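Local atomic coordinates of oxidoreductase YdhF (Escherichia coli, PDB entry 1OG6), a protein that probably acts as an oxidoreductase of the aldo/keto reductase family and binds NADPH in an alpha/beta barrel. Residues C[37-42]-C[71-76]; C[52-57]-C[126-131]; C[132-137]-C[165-170]; C[225-230]-C[240-245]. All coordinates share one frame; numbering follows the deposited sequence.

Overall arrangement
From the N terminus, the barrel strands alternate with outer helices. Contact 1 closes the first loop, bringing helix 31-42 against the loop that leaves helix 60-69. Contact 2 opens within that loop, at 52-57, and closes beyond it at 126-131, the end of strand 122-127 and the loop after it, so the two cross; it lies deeper, beside the nicotinamide. Contact 3 starts with the next residue and pins the start of helix 136-147 to helix 162-169; contacts 2 and 3 both touch the second subunit. Contact 4 follows in series, joining helices 224-237 and 242-251; it touches NADP from the adenine end, about 31 Å from contact 2 between centres.

Contact 1 of 4, residues C[37-42]-C[71-76]; sequences FIEEHL and APHLRE
The imidazole of His73 has Leu74 CD2 on one face, offset toward the rim, while the carboxylate of Glu39 approaches the ring at a slant, with Glu39 OE2 4.3 Å from His73 NE2. That separation is too long for a salt bridge, and the charge on the histidine is not known, so any attraction is probably modest. In the alpha/beta barrel this contact lies on the outside, between helix 31-42 and the loop leading from helix 60-69 to strand 79-87. A type I beta turn from Ala71 to Leu74, with Leu74 N bonded to Ala71 O, presents Leu74 to the helix.

Leu74 buries more surface than any other residue here, one methyl going to each partner. Its chi1 of -60° sends CG toward the helix, and chi2 of -174° sets CD1 toward Ile38 and CD2 toward Glu39. Its approach to Glu39 is at about a right angle, Leu74 CD2 standing 4.1 Å from Glu39 CG, which makes the aliphatic part of the acid a border to the apolar patch. Phe64 and Ala67 of helix 60-69 pack on Ile38, and Leu68 on Leu74. The remaining branch completes the join, Leu74 CD1 meeting Ile38 CG2 at 3.7 Å.

Contact 2 of 4, residues C[52-57]-C[126-131]; sequences ADIYGG and LIHRPD. With NAP (NADP nicotinamide-adenine-dinucleotide phosphate), chain F.
His128 and Tyr55 meet obliquely, their ring planes at 82° and their centroids 5.7 Å apart. The contact is made by the near-plane rim of the imidazole: Tyr55 CE1 comes to 3.7 Å from His128 NE2. Tyr55 has CG anti to its carbonyl carbon (chi1 -74°), and this carries the phenol past the imidazole to the cofactor, where Tyr55 OH sits 3.1 Å from NADP C2N. On one face of the phenol lies Ala52 CB.

The same His128 ring is approached at a slant by two aliphatic groups, Ala52 CB and the end of Ile54, with Ile54 CD1 3.7 Å from His128 NE2. Elsewhere on its edge, in the ring plane, lies the carboxamide oxygen: His128 CE1 is 3.7 Å from NADP O7N. Arg129 NH2 is 3.7 Å from NADP O7N, a proximity rather than a bond. With an alanine in place of His128, a gap is likely to open between Tyr55, Ile54 and the carboxamide, leaving the tyrosine ring less well fixed.

Tyr55 OH is also weakly hydrogen-bonded to Lys83, and Asp50 is hydrogen-bonded to NADP. Tyr55, by similarity the proton donor, is thus grouped with Lys83 and His128, with Asp50 on the cofactor, consistent with the Asp-Tyr-Lys-His catalytic tetrad of aldo-keto reductases.

Contact 3 of 4, residues C[132-137]-C[165-170]; sequences PLMDAD and FALLQS
Apolar contacts between Met134, Ala136 and two leucines, Leu167 and Leu168, bring the N-terminal end of helix 136-147 onto helix 162-169. Met134 and Leu167 meet tip to tip, Met134 CE lying 3.7 Å from Leu167 CD2. The methionine reaches that far because its chain is anti at CG and SD (chi1 171°) and bends only at the last torsion, where the methyl turns aside. Leu167 uses its other branch on the alanine, with Leu167 CD1 3.8 Å from Ala136 CB, so one leucine spans both residues. Ala136 is also where the backbones come closest, its CA 5.0 Å from that of Leu168, a spacing that a small side chain permits.

One contact is mixed: Leu168 CD1 rests 3.9 Å from the backbone atom Ala136 O. Leu168 also touches Val139 of helix 136-147 and Val157 of strand 152-158, which extends the apolar layer inward to the barrel.

The polar groups work locally or outward. Asp135 is the N-cap, its OD2 accepting from Asp137 N at 3.0 Å; the donor comes from above the carboxylate plane, 49° out of it. Asp137 forms a salt bridge with Arg203 of the second subunit, and Trp285 of that subunit packs on Pro132 and Leu133.

Between the two segments the cohesion is thus van der Waals in kind, set by the fit of the side chains, while the acids that border it are committed to the helix start and to the subunit interface.

Contact 4 of 4, residues C[225-230]-C[240-245]; sequences PLRDEL and GSIEQV. With NAP (NADP nicotinamide-adenine-dinucleotide phosphate), chain F.
Ile242 lies against Leu230 and Arg227 where helix 242-251 folds back on helix 224-237, two consecutive helices on the outside of the alpha/beta barrel. Starting at the branch point, Ile242 CB is 3.7 Å from Leu230 CB. The CG2 methyl, anti to the carbonyl carbon, packs on the same atom, Ile242 CG2 to Leu230 CB being 3.6 Å. CG1 takes the slot between backbone N and carbonyl carbon (chi1 52°), and this sends the tip away from the leucine toward the arginine: Ile242 CD1 stops 3.8 Å from Arg227 CG. Only the aliphatic part of Arg227 is used; its bent chain leads the guanidinium away.

Leu230 crosses Ile242 at about a right angle, meeting it mainly with CB, and meets Val245 with its CD2 branch. The leucine and the valine slide past each other in opposite directions, with Leu230 CD2 3.6 Å from Val245 CG1. Both also touch Ile288 of helix 282-293.

Ser241 is the N-cap of helix 242-251. Glu243, two residues on, points away from 225-230 and extends to the adenine of NADP beside Phe218. Glu243 OE1 accepts from NADP N6A at 2.6 Å, a weak bond because the N-H...O angle is only 118°. Loss of the carboxylate, as with an alanine here, is likely to leave the adenine amine without this acceptor and the adenine edge less closely held. The second oxygen stays farther off, Glu243 OE2 being 3.8 Å from NADP N6A.

Contact 1 of 4, residues C[37-42]-C[71-76]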
# COMPACT_ATOMS: atom_id res chain seq x y z
N PHE C 37 4.94 -39.23 19.32
CA PHE C 37 4.49 -38.46 18.16
C PHE C 37 5.60 -37.52 17.70
O PHE C 37 5.92 -37.44 16.52
CB PHE C 37 3.25 -37.64 18.54
CG PHE C 37 2.75 -36.72 17.46
CD1 PHE C 37 2.20 -37.23 16.29
CD2 PHE C 37 2.80 -35.34 17.62
CE1 PHE C 37 1.71 -36.38 15.30
CE2 PHE C 37 2.31 -34.48 16.63
CZ PHE C 37 1.77 -35.00 15.47
N ILE C 38 6.19 -36.82 18.67
CA ILE C 38 7.28 -35.90 18.40
C ILE C 38 8.44 -36.62 17.76
O ILE C 38 9.26 -36.00 17.09
CB ILE C 38 7.74 -35.24 19.71
CG1 ILE C 38 6.66 -34.29 20.21
CG2 ILE C 38 9.05 -34.49 19.49
CD1 ILE C 38 6.95 -33.71 21.55
N GLU C 39 8.53 -37.93 17.97
CA GLU C 39 9.62 -38.70 17.37
C GLU C 39 9.26 -39.07 15.94
O GLU C 39 9.94 -38.69 14.99
CB GLU C 39 9.87 -39.98 18.16
CG GLU C 39 10.77 -39.79 19.36
CD GLU C 39 11.04 -41.10 20.06
OE1 GLU C 39 11.33 -42.09 19.35
OE2 GLU C 39 10.96 -41.13 21.31
N GLU C 40 8.17 -39.82 15.81
CA GLU C 40 7.70 -40.26 14.51
C GLU C 40 7.74 -39.12 13.51
O GLU C 40 8.25 -39.28 12.41
CB GLU C 40 6.28 -40.81 14.62
CG GLU C 40 6.21 -42.17 15.31
CD GLU C 40 4.80 -42.67 15.50
OE1 GLU C 40 4.07 -42.10 16.35
OE2 GLU C 40 4.40 -43.63 14.81
N HIS C 41 7.22 -37.96 13.91
CA HIS C 41 7.18 -36.84 13.00
C HIS C 41 8.51 -36.19 12.66
O HIS C 41 8.70 -35.78 11.52
CB HIS C 41 6.13 -35.81 13.48
CG HIS C 41 6.68 -34.66 14.26
ND1 HIS C 41 7.65 -33.81 13.78
CD2 HIS C 41 6.29 -34.13 15.45
CE1 HIS C 41 7.83 -32.82 14.63
NE2 HIS C 41 7.02 -32.98 15.65
N LEU C 42 9.44 -36.09 13.60
CA LEU C 42 10.71 -35.48 13.23
C LEU C 42 11.65 -36.53 12.63
O LEU C 42 12.83 -36.29 12.42
CB LEU C 42 11.37 -34.72 14.40
CG LEU C 42 11.56 -35.26 15.81
CD1 LEU C 42 12.40 -36.51 15.77
CD2 LEU C 42 12.22 -34.20 16.68
N ALA C 71 12.26 -36.88 27.64
CA ALA C 71 12.86 -37.31 26.38
C ALA C 71 13.74 -36.15 25.95
O ALA C 71 13.54 -35.55 24.89
CB ALA C 71 11.78 -37.58 25.35
N PRO C 72 14.74 -35.82 26.77
CA PRO C 72 15.68 -34.72 26.51
C PRO C 72 16.61 -34.87 25.32
O PRO C 72 17.31 -33.92 24.96
CB PRO C 72 16.42 -34.60 27.84
CG PRO C 72 16.50 -36.03 28.28
CD PRO C 72 15.11 -36.54 28.00
N HIS C 73 16.64 -36.04 24.70
CA HIS C 73 17.51 -36.24 23.55
C HIS C 73 16.87 -35.64 22.30
O HIS C 73 17.43 -35.70 21.21
CB HIS C 73 17.78 -37.73 23.33
CG HIS C 73 16.55 -38.57 23.22
ND1 HIS C 73 15.69 -38.77 24.28
CD2 HIS C 73 16.05 -39.29 22.18
CE1 HIS C 73 14.71 -39.58 23.90
NE2 HIS C 73 14.91 -39.91 22.63
N LEU C 74 15.70 -35.03 22.49
CA LEU C 74 14.95 -34.44 21.40
C LEU C 74 15.31 -33.01 21.03
O LEU C 74 15.57 -32.72 19.86
CB LEU C 74 13.45 -34.52 21.70
CG LEU C 74 12.85 -35.91 21.89
CD1 LEU C 74 11.34 -35.78 22.03
CD2 LEU C 74 13.20 -36.82 20.71
N ARG C 75 15.34 -32.11 22.00
CA ARG C 75 15.64 -30.71 21.71
C ARG C 75 16.61 -30.42 20.57
O ARG C 75 16.27 -29.67 19.66
CB ARG C 75 16.13 -29.98 22.96
CG ARG C 75 16.33 -28.46 22.76
CD ARG C 75 15.01 -27.71 22.54
NE ARG C 75 15.20 -26.30 22.17
CZ ARG C 75 15.46 -25.87 20.93
NH1 ARG C 75 15.62 -24.57 20.71
NH2 ARG C 75 15.55 -26.72 19.92
N GLU C 76 17.80 -31.00 20.60
CA GLU C 76 18.77 -30.72 19.54
C GLU C 76 18.26 -31.07 18.14
O GLU C 76 18.74 -30.53 17.14
CB GLU C 76 20.09 -31.48 19.76
CG GLU C 76 20.42 -31.82 21.20
CD GLU C 76 19.90 -33.19 21.60
OE1 GLU C 76 20.20 -34.17 20.89
OE2 GLU C 76 19.20 -33.27 22.63

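Contact 2 of 4, residues C[52-57]-C[126-131]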
# COMPACT_ATOMS: atom_id res chain seq x y z
N ALA C 52 3.25 -20.95 20.62
CA ALA C 52 2.92 -19.55 20.90
C ALA C 52 2.55 -19.26 22.34
O ALA C 52 2.21 -20.14 23.13
CB ALA C 52 1.80 -19.09 19.97
N ASP C 53 2.64 -17.98 22.66
CA ASP C 53 2.35 -17.41 23.97
C ASP C 53 1.04 -17.97 24.54
O ASP C 53 1.03 -18.82 25.43
CB ASP C 53 2.24 -15.89 23.79
CG ASP C 53 2.44 -15.11 25.07
OD1 ASP C 53 2.81 -15.72 26.10
OD2 ASP C 53 2.24 -13.88 25.04
N ILE C 54 -0.06 -17.48 23.99
CA ILE C 54 -1.43 -17.80 24.39
C ILE C 54 -2.00 -19.20 24.13
O ILE C 54 -3.05 -19.53 24.67
CB ILE C 54 -2.36 -16.81 23.72
CG1 ILE C 54 -2.36 -17.06 22.21
CG2 ILE C 54 -1.89 -15.40 24.01
CD1 ILE C 54 -3.16 -16.07 21.42
N TYR C 55 -1.33 -20.01 23.31
CA TYR C 55 -1.81 -21.35 22.94
C TYR C 55 -2.29 -22.31 24.03
O TYR C 55 -1.53 -22.66 24.94
CB TYR C 55 -0.77 -22.05 22.08
CG TYR C 55 -0.70 -21.52 20.68
CD1 TYR C 55 -1.53 -20.49 20.28
CD2 TYR C 55 0.20 -22.03 19.75
CE1 TYR C 55 -1.47 -19.96 19.01
CE2 TYR C 55 0.28 -21.51 18.47
CZ TYR C 55 -0.56 -20.47 18.10
OH TYR C 55 -0.48 -19.88 16.87
N GLY C 56 -3.54 -22.76 23.88
CA GLY C 56 -4.15 -23.70 24.81
C GLY C 56 -4.45 -23.11 26.18
O GLY C 56 -4.45 -23.83 27.18
N GLY C 57 -4.72 -21.81 26.21
CA GLY C 57 -4.98 -21.15 27.48
C GLY C 57 -3.68 -21.07 28.24
O GLY C 57 -3.65 -21.22 29.45
N LEU C 126 8.27 -14.81 17.57
CA LEU C 126 7.44 -14.05 16.66
C LEU C 126 6.48 -13.11 17.40
O LEU C 126 5.79 -13.55 18.33
CB LEU C 126 6.61 -15.03 15.82
CG LEU C 126 6.96 -15.50 14.42
CD1 LEU C 126 8.43 -15.77 14.26
CD2 LEU C 126 6.13 -16.73 14.15
N ILE C 127 6.43 -11.84 17.02
CA ILE C 127 5.46 -10.94 17.63
C ILE C 127 4.14 -11.47 17.06
O ILE C 127 3.80 -11.20 15.91
CB ILE C 127 5.65 -9.47 17.21
CG1 ILE C 127 7.02 -8.96 17.67
CG2 ILE C 127 4.55 -8.61 17.80
CD1 ILE C 127 7.17 -8.91 19.15
N HIS C 128 3.43 -12.24 17.87
CA HIS C 128 2.17 -12.87 17.47
C HIS C 128 1.24 -12.10 16.52
O HIS C 128 0.82 -12.64 15.51
CB HIS C 128 1.37 -13.23 18.73
CG HIS C 128 0.59 -14.50 18.61
ND1 HIS C 128 -0.03 -14.89 17.44
CD2 HIS C 128 0.28 -15.45 19.52
CE1 HIS C 128 -0.68 -16.02 17.64
NE2 HIS C 128 -0.51 -16.38 18.90
N ARG C 129 0.92 -10.86 16.84
CA ARG C 129 -0.01 -10.09 16.01
C ARG C 129 0.32 -8.58 16.07
O ARG C 129 0.82 -8.10 17.08
CB ARG C 129 -1.42 -10.40 16.52
CG ARG C 129 -2.58 -9.79 15.77
CD ARG C 129 -2.99 -10.59 14.53
NE ARG C 129 -3.57 -11.90 14.86
CZ ARG C 129 -4.29 -12.63 14.01
NH1 ARG C 129 -4.53 -12.19 12.79
NH2 ARG C 129 -4.78 -13.80 14.39
N PRO C 130 0.06 -7.83 14.98
CA PRO C 130 0.30 -6.38 14.86
C PRO C 130 -0.59 -5.51 15.75
O PRO C 130 -1.82 -5.54 15.67
CB PRO C 130 0.07 -6.12 13.37
CG PRO C 130 -0.98 -7.11 13.02
CD PRO C 130 -0.48 -8.36 13.71
N ASP C 131 0.05 -4.70 16.59
CA ASP C 131 -0.66 -3.87 17.55
C ASP C 131 -0.74 -2.36 17.24
O ASP C 131 0.27 -1.74 16.90
CB ASP C 131 -0.00 -4.12 18.92
CG ASP C 131 -0.64 -3.35 20.04
OD1 ASP C 131 -1.89 -3.30 20.10
OD2 ASP C 131 0.12 -2.80 20.88
PA NAP F . -4.91 -26.43 9.36
O1A NAP F . -5.90 -25.84 8.55
O2A NAP F . -3.61 -27.03 8.88
O5B NAP F . -5.57 -27.58 10.26
C5B NAP F . -6.44 -28.52 9.60
C4B NAP F . -7.41 -29.01 10.73
O4B NAP F . -8.31 -29.93 10.01
C3B NAP F . -6.77 -29.90 11.83
O3B NAP F . -7.34 -29.47 13.05
C2B NAP F . -7.14 -31.33 11.52
O2B NAP F . -7.57 -32.07 12.66
C1B NAP F . -8.30 -31.25 10.48
N9A NAP F . -8.07 -32.18 9.39
C8A NAP F . -6.93 -32.51 8.69
N7A NAP F . -7.10 -33.42 7.75
C5A NAP F . -8.46 -33.71 7.85
C6A NAP F . -9.24 -34.62 7.12
N6A NAP F . -8.84 -35.42 6.12
N1A NAP F . -10.61 -34.70 7.46
N3A NAP F . -10.40 -33.01 9.22
C4A NAP F . -9.06 -32.95 8.87
O3 NAP F . -4.45 -25.35 10.44
PN NAP F . -4.91 -25.08 11.92
O1N NAP F . -5.71 -23.91 12.29
O2N NAP F . -4.06 -25.83 12.89
O5D NAP F . -3.78 -23.91 11.88
C5D NAP F . -2.43 -24.08 11.30
C4D NAP F . -1.34 -23.86 12.34
O4D NAP F . -0.84 -22.50 12.37
C3D NAP F . -1.66 -24.25 13.83
O3D NAP F . -1.20 -25.57 14.15
O2D NAP F . 0.19 -23.56 15.35
C1D NAP F . -0.70 -22.03 13.75
N1N NAP F . -1.54 -20.79 13.92
C2N NAP F . -0.97 -19.49 13.87
C3N NAP F . -1.79 -18.38 14.06
C7N NAP F . -1.16 -16.98 14.00
O7N NAP F . -1.90 -16.05 14.18
N7N NAP F . 0.12 -16.81 13.77
C4N NAP F . -3.22 -18.52 14.33
C5N NAP F . -3.77 -19.84 14.37
C6N NAP F . -2.95 -20.99 14.17
P2B NAP F . -7.23 -33.63 12.92
O1X NAP F . -5.87 -34.26 13.22
O2X NAP F . -8.50 -34.32 13.35
O3X NAP F . -6.98 -33.06 14.30

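Contact 3 of 4, residues C[132-137]-C[165-170]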
# COMPACT_ATOMS: atom_id res chain seq x y z
N PRO C 132 -1.95 -1.77 17.34
CA PRO C 132 -2.12 -0.33 17.07
C PRO C 132 -1.22 0.50 17.99
O PRO C 132 -0.76 1.57 17.61
CB PRO C 132 -3.60 -0.10 17.36
CG PRO C 132 -4.22 -1.36 16.95
CD PRO C 132 -3.26 -2.42 17.49
N LEU C 133 -0.99 -0.02 19.19
CA LEU C 133 -0.16 0.65 20.18
C LEU C 133 1.27 0.12 20.21
O LEU C 133 1.96 0.26 21.22
CB LEU C 133 -0.76 0.49 21.58
CG LEU C 133 -2.16 1.01 21.88
CD1 LEU C 133 -2.48 0.77 23.34
CD2 LEU C 133 -2.24 2.48 21.56
N MET C 134 1.73 -0.49 19.12
CA MET C 134 3.09 -1.01 19.11
C MET C 134 4.13 0.07 18.88
O MET C 134 3.97 0.92 18.00
CB MET C 134 3.26 -2.09 18.03
CG MET C 134 4.71 -2.50 17.83
SD MET C 134 4.93 -3.73 16.54
CE MET C 134 5.00 -2.72 15.05
N ASP C 135 5.19 0.02 19.66
CA ASP C 135 6.27 0.98 19.53
C ASP C 135 7.53 0.26 19.09
O ASP C 135 8.21 -0.39 19.87
CB ASP C 135 6.49 1.69 20.87
CG ASP C 135 7.62 2.70 20.80
OD1 ASP C 135 7.82 3.43 21.79
OD2 ASP C 135 8.32 2.77 19.76
N ALA C 136 7.83 0.39 17.80
CA ALA C 136 9.00 -0.24 17.22
C ALA C 136 10.22 -0.25 18.14
O ALA C 136 10.90 -1.27 18.26
CB ALA C 136 9.36 0.46 15.91
N ASP C 137 10.49 0.87 18.80
CA ASP C 137 11.65 0.94 19.67
C ASP C 137 11.55 0.03 20.88
O ASP C 137 12.55 -0.56 21.28
CB ASP C 137 11.87 2.38 20.12
CG ASP C 137 12.13 3.31 18.95
OD1 ASP C 137 13.16 3.14 18.26
OD2 ASP C 137 11.29 4.21 18.73
N PHE C 165 5.60 -4.51 8.93
CA PHE C 165 6.78 -5.36 8.88
C PHE C 165 7.98 -4.46 8.69
O PHE C 165 9.01 -4.66 9.31
CB PHE C 165 6.67 -6.32 7.70
CG PHE C 165 7.84 -7.25 7.55
CD1 PHE C 165 7.77 -8.56 7.99
CD2 PHE C 165 9.02 -6.81 6.96
CE1 PHE C 165 8.85 -9.42 7.85
CE2 PHE C 165 10.10 -7.66 6.81
CZ PHE C 165 10.02 -8.96 7.25
N ALA C 166 7.84 -3.48 7.81
CA ALA C 166 8.93 -2.54 7.52
C ALA C 166 9.20 -1.62 8.70
O ALA C 166 10.35 -1.33 9.00
CB ALA C 166 8.60 -1.71 6.28
N LEU C 167 8.14 -1.16 9.35
CA LEU C 167 8.28 -0.29 10.52
C LEU C 167 9.23 -0.90 11.55
O LEU C 167 10.21 -0.27 11.94
CB LEU C 167 6.93 -0.06 11.19
CG LEU C 167 6.94 0.37 12.66
CD1 LEU C 167 7.62 1.70 12.81
CD2 LEU C 167 5.52 0.46 13.17
N LEU C 168 8.94 -2.13 11.96
CA LEU C 168 9.76 -2.82 12.95
C LEU C 168 11.14 -3.19 12.43
O LEU C 168 12.09 -3.24 13.20
CB LEU C 168 9.05 -4.09 13.43
CG LEU C 168 9.77 -4.92 14.49
CD1 LEU C 168 10.17 -4.03 15.65
CD2 LEU C 168 8.86 -6.03 14.97
N GLN C 169 11.24 -3.43 11.14
CA GLN C 169 12.52 -3.80 10.53
C GLN C 169 13.53 -2.64 10.53
O GLN C 169 14.74 -2.86 10.52
CB GLN C 169 12.27 -4.27 9.09
CG GLN C 169 13.48 -4.81 8.37
CD GLN C 169 14.09 -5.99 9.09
OE1 GLN C 169 14.80 -5.82 10.07
NE2 GLN C 169 13.79 -7.19 8.61
N SER C 170 13.03 -1.41 10.55
CA SER C 170 13.89 -0.23 10.55
C SER C 170 14.57 -0.09 11.89
O SER C 170 15.55 0.64 12.02
CB SER C 170 13.06 1.02 10.31
OG SER C 170 12.16 1.19 11.38

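Contact 4 of 4, residues C[225-230]-C[240-245]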
# COMPACT_ATOMS: atom_id res chain seq x y z
N PRO C 225 -17.30 -26.73 -4.75
CA PRO C 225 -16.67 -26.54 -6.06
C PRO C 225 -15.15 -26.70 -5.95
O PRO C 225 -14.50 -27.21 -6.87
CB PRO C 225 -17.07 -25.11 -6.42
CG PRO C 225 -18.38 -24.94 -5.73
CD PRO C 225 -18.13 -25.57 -4.38
N LEU C 226 -14.61 -26.27 -4.82
CA LEU C 226 -13.18 -26.35 -4.56
C LEU C 226 -12.73 -27.76 -4.22
O LEU C 226 -11.60 -28.13 -4.51
CB LEU C 226 -12.79 -25.42 -3.41
CG LEU C 226 -11.36 -25.62 -2.91
CD1 LEU C 226 -10.38 -25.23 -4.00
CD2 LEU C 226 -11.13 -24.78 -1.67
N ARG C 227 -13.59 -28.53 -3.57
CA ARG C 227 -13.23 -29.90 -3.22
C ARG C 227 -13.42 -30.82 -4.41
O ARG C 227 -12.80 -31.88 -4.50
CB ARG C 227 -14.05 -30.39 -2.04
CG ARG C 227 -13.43 -30.06 -0.71
CD ARG C 227 -14.39 -30.37 0.41
NE ARG C 227 -15.59 -29.56 0.29
CZ ARG C 227 -16.54 -29.48 1.22
NH1 ARG C 227 -16.41 -30.17 2.34
NH2 ARG C 227 -17.60 -28.72 1.02
N ASP C 228 -14.29 -30.42 -5.33
CA ASP C 228 -14.54 -31.22 -6.52
C ASP C 228 -13.36 -31.03 -7.44
O ASP C 228 -12.86 -32.00 -8.01
CB ASP C 228 -15.82 -30.75 -7.23
CG ASP C 228 -17.07 -31.09 -6.44
OD1 ASP C 228 -18.16 -30.70 -6.89
OD2 ASP C 228 -16.96 -31.73 -5.38
N GLU C 229 -12.92 -29.79 -7.57
CA GLU C 229 -11.78 -29.47 -8.43
C GLU C 229 -10.53 -30.13 -7.88
O GLU C 229 -9.77 -30.75 -8.61
CB GLU C 229 -11.57 -27.97 -8.51
CG GLU C 229 -10.48 -27.59 -9.46
CD GLU C 229 -10.62 -28.28 -10.80
OE1 GLU C 229 -11.66 -28.08 -11.48
OE2 GLU C 229 -9.70 -29.02 -11.19
N LEU C 230 -10.33 -30.00 -6.57
CA LEU C 230 -9.18 -30.61 -5.94
C LEU C 230 -9.16 -32.11 -6.20
O LEU C 230 -8.12 -32.67 -6.51
CB LEU C 230 -9.20 -30.35 -4.44
CG LEU C 230 -8.90 -28.90 -4.05
CD1 LEU C 230 -9.00 -28.76 -2.55
CD2 LEU C 230 -7.51 -28.52 -4.51
N GLY C 240 -2.78 -38.46 -2.94
CA GLY C 240 -3.57 -39.31 -2.07
C GLY C 240 -4.79 -38.63 -1.49
O GLY C 240 -5.82 -39.27 -1.28
N SER C 241 -4.68 -37.34 -1.23
CA SER C 241 -5.79 -36.60 -0.66
C SER C 241 -5.85 -35.19 -1.21
O SER C 241 -4.83 -34.63 -1.61
CB SER C 241 -5.64 -36.55 0.85
OG SER C 241 -4.31 -36.17 1.19
N ILE C 242 -7.05 -34.62 -1.24
CA ILE C 242 -7.19 -33.26 -1.73
C ILE C 242 -6.31 -32.35 -0.87
O ILE C 242 -5.79 -31.35 -1.33
CB ILE C 242 -8.66 -32.78 -1.66
CG1 ILE C 242 -9.21 -33.00 -0.26
CG2 ILE C 242 -9.49 -33.53 -2.68
CD1 ILE C 242 -10.61 -32.49 -0.08
N GLU C 243 -6.13 -32.74 0.39
CA GLU C 243 -5.31 -31.99 1.33
C GLU C 243 -3.91 -31.83 0.79
O GLU C 243 -3.29 -30.80 0.98
CB GLU C 243 -5.28 -32.74 2.65
CG GLU C 243 -6.60 -33.42 2.92
CD GLU C 243 -6.49 -34.62 3.83
OE1 GLU C 243 -7.47 -35.40 3.90
OE2 GLU C 243 -5.43 -34.80 4.47
N GLN C 244 -3.40 -32.87 0.13
CA GLN C 244 -2.06 -32.85 -0.44
C GLN C 244 -2.02 -31.92 -1.63
O GLN C 244 -1.00 -31.29 -1.90
CB GLN C 244 -1.63 -34.22 -0.92
CG GLN C 244 -1.31 -35.20 0.16
CD GLN C 244 -0.86 -36.53 -0.42
OE1 GLN C 244 0.21 -36.63 -1.02
NE2 GLN C 244 -1.69 -37.56 -0.25
N VAL C 245 -3.13 -31.86 -2.37
CA VAL C 245 -3.22 -30.98 -3.53
C VAL C 245 -3.17 -29.54 -3.02
O VAL C 245 -2.58 -28.66 -3.66
CB VAL C 245 -4.52 -31.24 -4.32
CG1 VAL C 245 -4.57 -30.38 -5.54
CG2 VAL C 245 -4.61 -32.68 -4.72
PA NAP F . -4.91 -26.43 9.36
O1A NAP F . -5.90 -25.84 8.55
O2A NAP F . -3.61 -27.03 8.88
O5B NAP F . -5.57 -27.58 10.26
C5B NAP F . -6.44 -28.52 9.60
C4B NAP F . -7.41 -29.01 10.73
O4B NAP F . -8.31 -29.93 10.01
C3B NAP F . -6.77 -29.90 11.83
O3B NAP F . -7.34 -29.47 13.05
C2B NAP F . -7.14 -31.33 11.52
O2B NAP F . -7.57 -32.07 12.66
C1B NAP F . -8.30 -31.25 10.48
N9A NAP F . -8.07 -32.18 9.39
C8A NAP F . -6.93 -32.51 8.69
N7A NAP F . -7.10 -33.42 7.75
C5A NAP F . -8.46 -33.71 7.85
C6A NAP F . -9.24 -34.62 7.12
N6A NAP F . -8.84 -35.42 6.12
N1A NAP F . -10.61 -34.70 7.46
N3A NAP F . -10.40 -33.01 9.22
C4A NAP F . -9.06 -32.95 8.87
O3 NAP F . -4.45 -25.35 10.44
PN NAP F . -4.91 -25.08 11.92
O1N NAP F . -5.71 -23.91 12.29
O2N NAP F . -4.06 -25.83 12.89
O5D NAP F . -3.78 -23.91 11.88
C5D NAP F . -2.43 -24.08 11.30
C4D NAP F . -1.34 -23.86 12.34
O4D NAP F . -0.84 -22.50 12.37
C3D NAP F . -1.66 -24.25 13.83
O3D NAP F . -1.20 -25.57 14.15
O2D NAP F . 0.19 -23.56 15.35
C1D NAP F . -0.70 -22.03 13.75
N1N NAP F . -1.54 -20.79 13.92
C2N NAP F . -0.97 -19.49 13.87
C3N NAP F . -1.79 -18.38 14.06
C7N NAP F . -1.16 -16.98 14.00
O7N NAP F . -1.90 -16.05 14.18
N7N NAP F . 0.12 -16.81 13.77
C4N NAP F . -3.22 -18.52 14.33
C5N NAP F . -3.77 -19.84 14.37
C6N NAP F . -2.95 -20.99 14.17
P2B NAP F . -7.23 -33.63 12.92
O1X NAP F . -5.87 -34.26 13.22
O2X NAP F . -8.50 -34.32 13.35
O3X NAP F . -6.98 -33.06 14.30